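Local coordinates for RidA family protein (Psychrobacter sp. MES7-P7E, PDB 6L8P) that probably hydrolyses reactive enamine and imine intermediates to ketoacids and ammonia, as a trimeric RidA family deaminase of an Antarctic bacterium, at residues A[56-61]-A[75-80]. The protein carries 1 engineered substitution. Sequence-based numbering, arbitrary orientation.
Sequences FDPETM and FENIKA. Engineered in segment 56-61: Glu59 (natural residue Asp).
The carboxamide of Asn77 overlaps the backbone carbonyl of Phe56 and lies near CD of Pro58. The contact joins the loop after strand 47-54, just ahead of an Asx turn begun by Asp57, to helix 67-84, which packs on the mixed sheet of the RidA (Endoribonuclease L-PSP) fold. One bond crosses between the two segments. Asn77 ND2 donates to Phe56 O at 3.1 Å, with a nearly straight N-H...O angle of 167°. The donor lies in the carbonyl plane and uses a lone pair of the oxygen. Phe56 O in turn lies only 6° out of the plane of the Asn77 amide, where the N-H can point straight at it. The Asn77 CG sits anti to the carbonyl carbon (chi1 -65°), which sends the amide off the helix toward the loop. Gln73 NE2, one turn earlier on the same helix, donates to Asn77 OD1. This bond helps fix which way round the amide is turned. ND2 also makes a weak hydrogen bond to Leu54 O, so this buried amide has partners at both its nitrogen and its oxygen. Pro58 adds a small van der Waals contact, with its CD 3.9 Å from Asn77 OD1. The turn itself is held by Asp57, whose CB is directed away from the helix. Its OD1 accepts from Glu59 N at 2.8 Å, nearly along the C-O axis, and from Thr60 N at 3.2 Å, from well above the carboxylate plane. Glu59 is an engineered residue; it contributes its backbone N to this turn. Met61 N bonds back to Asp57 O at 2.8 Å, adding a backbone bond across the same residues. The Phe56 ring leads away from the helix, and Met61 CE lies 4.0 Å above one face of that ring, offset toward its rim.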
loop_
_atom_site.group_PDB
_atom_site.type_symbol
_atom_site.label_atom_id
_atom_site.label_comp_id
_atom_site.label_asym_id
_atom_site.label_seq_id
_atom_site.Cartn_x
_atom_site.Cartn_y
_atom_site.Cartn_z
ATOM N N PHE A 56 7.851 -5.660 -17.568
ATOM C CA PHE A 56 7.829 -6.730 -18.567
ATOM C C PHE A 56 7.320 -6.220 -19.906
ATOM O O PHE A 56 6.315 -5.508 -19.983
ATOM C CB PHE A 56 6.864 -7.843 -18.147
ATOM C CG PHE A 56 7.256 -8.582 -16.915
ATOM C CD1 PHE A 56 8.381 -9.387 -16.873
ATOM C CD2 PHE A 56 6.396 -8.553 -15.843
ATOM C CE1 PHE A 56 8.704 -10.106 -15.676
ATOM C CE2 PHE A 56 6.675 -9.260 -14.649
ATOM C CZ PHE A 56 7.848 -10.029 -14.573
ATOM N N ASP A 57 7.947 -6.674 -20.984
ATOM C CA ASP A 57 7.273 -6.655 -22.285
ATOM C C ASP A 57 6.057 -7.586 -22.225
ATOM O O ASP A 57 6.202 -8.741 -21.781
ATOM C CB ASP A 57 8.312 -7.130 -23.305
ATOM C CG ASP A 57 7.775 -7.266 -24.731
ATOM O OD1 ASP A 57 6.673 -7.800 -24.982
ATOM O OD2 ASP A 57 8.589 -6.972 -25.634
ATOM N N PRO A 58 4.844 -7.123 -22.538
ATOM C CA PRO A 58 3.670 -7.966 -22.290
ATOM C C PRO A 58 3.587 -9.187 -23.189
ATOM O O PRO A 58 2.822 -10.103 -22.872
ATOM C CB PRO A 58 2.478 -7.019 -22.520
ATOM C CG PRO A 58 3.053 -5.890 -23.325
ATOM C CD PRO A 58 4.465 -5.739 -22.937
ATOM N N GLU A 59 4.315 -9.217 -24.296
ATOM C CA GLU A 59 4.263 -10.417 -25.134
ATOM C C GLU A 59 5.310 -11.433 -24.727
ATOM O O GLU A 59 5.037 -12.642 -24.680
ATOM C CB GLU A 59 4.469 -10.029 -26.597
ATOM C CG GLU A 59 3.301 -9.234 -27.153
ATOM C CD GLU A 59 2.293 -10.124 -27.853
ATOM O OE1 GLU A 59 2.707 -11.160 -28.426
ATOM O OE2 GLU A 59 1.085 -9.800 -27.823
ATOM N N THR A 60 6.502 -10.967 -24.417
ATOM C CA THR A 60 7.588 -11.900 -24.155
ATOM C C THR A 60 7.727 -12.245 -22.688
ATOM O O THR A 60 8.419 -13.224 -22.355
ATOM C CB THR A 60 8.938 -11.356 -24.627
ATOM O OG1 THR A 60 9.339 -10.257 -23.770
ATOM C CG2 THR A 60 8.893 -10.914 -26.105
ATOM N N MET A 61 7.108 -11.435 -21.807
ATOM C CA MET A 61 7.269 -11.548 -20.348
ATOM C C MET A 61 8.720 -11.455 -19.905
ATOM O O MET A 61 9.073 -11.962 -18.837
ATOM C CB MET A 61 6.616 -12.828 -19.796
ATOM C CG MET A 61 5.093 -12.881 -20.071
ATOM S SD MET A 61 4.269 -11.468 -19.218
ATOM C CE MET A 61 4.690 -11.767 -17.483
ATOM N N PHE A 75 4.885 2.103 -17.050
ATOM C CA PHE A 75 3.849 3.068 -17.427
ATOM C C PHE A 75 3.021 2.591 -18.627
ATOM O O PHE A 75 1.799 2.761 -18.648
ATOM C CB PHE A 75 4.471 4.453 -17.682
ATOM C CG PHE A 75 4.464 5.342 -16.450
ATOM C CD1 PHE A 75 3.295 5.962 -16.031
ATOM C CD2 PHE A 75 5.592 5.440 -15.671
ATOM C CE1 PHE A 75 3.286 6.769 -14.842
ATOM C CE2 PHE A 75 5.612 6.202 -14.506
ATOM C CZ PHE A 75 4.438 6.881 -14.097
ATOM N N GLU A 76 3.660 1.968 -19.632
ATOM C CA GLU A 76 2.868 1.442 -20.753
ATOM C C GLU A 76 1.901 0.351 -20.287
ATOM O O GLU A 76 0.733 0.283 -20.729
ATOM C CB GLU A 76 3.805 0.898 -21.838
ATOM C CG GLU A 76 4.655 2.004 -22.495
ATOM C CD GLU A 76 3.773 3.135 -23.057
ATOM O OE1 GLU A 76 2.757 2.823 -23.721
ATOM O OE2 GLU A 76 4.083 4.334 -22.831
ATOM N N ASN A 77 2.379 -0.518 -19.380
ATOM C CA ASN A 77 1.542 -1.585 -18.836
ATOM C C ASN A 77 0.357 -1.039 -18.031
ATOM O O ASN A 77 -0.794 -1.482 -18.186
ATOM C CB ASN A 77 2.421 -2.517 -17.992
ATOM C CG ASN A 77 3.468 -3.258 -18.834
ATOM O OD1 ASN A 77 3.351 -3.296 -20.057
ATOM N ND2 ASN A 77 4.499 -3.841 -18.171
ATOM N N ILE A 78 0.618 -0.039 -17.184
ATOM C CA ILE A 78 -0.462 0.580 -16.429
ATOM C C ILE A 78 -1.450 1.252 -17.361
ATOM O O ILE A 78 -2.657 1.100 -17.187
ATOM C CB ILE A 78 0.109 1.565 -15.393
ATOM C CG1 ILE A 78 0.894 0.782 -14.325
ATOM C CG2 ILE A 78 -1.025 2.362 -14.730
ATOM C CD1 ILE A 78 1.643 1.717 -13.344
ATOM N N LYS A 79 -0.944 2.001 -18.345
ATOM C CA LYS A 79 -1.817 2.695 -19.299
ATOM C C LYS A 79 -2.743 1.707 -20.005
ATOM O O LYS A 79 -3.957 1.958 -20.138
ATOM C CB LYS A 79 -0.956 3.470 -20.297
ATOM C CG LYS A 79 -1.731 4.367 -21.240
ATOM C CD LYS A 79 -0.748 5.405 -21.784
ATOM C CE LYS A 79 -0.908 5.616 -23.263
ATOM N NZ LYS A 79 -2.339 5.492 -23.596
ATOM N N ALA A 80 -2.196 0.555 -20.425
ATOM C CA ALA A 80 -3.040 -0.433 -21.090
ATOM C C ALA A 80 -4.185 -0.889 -20.187
ATOM O O ALA A 80 -5.327 -1.076 -20.650
ATOM C CB ALA A 80 -2.200 -1.635 -21.537
#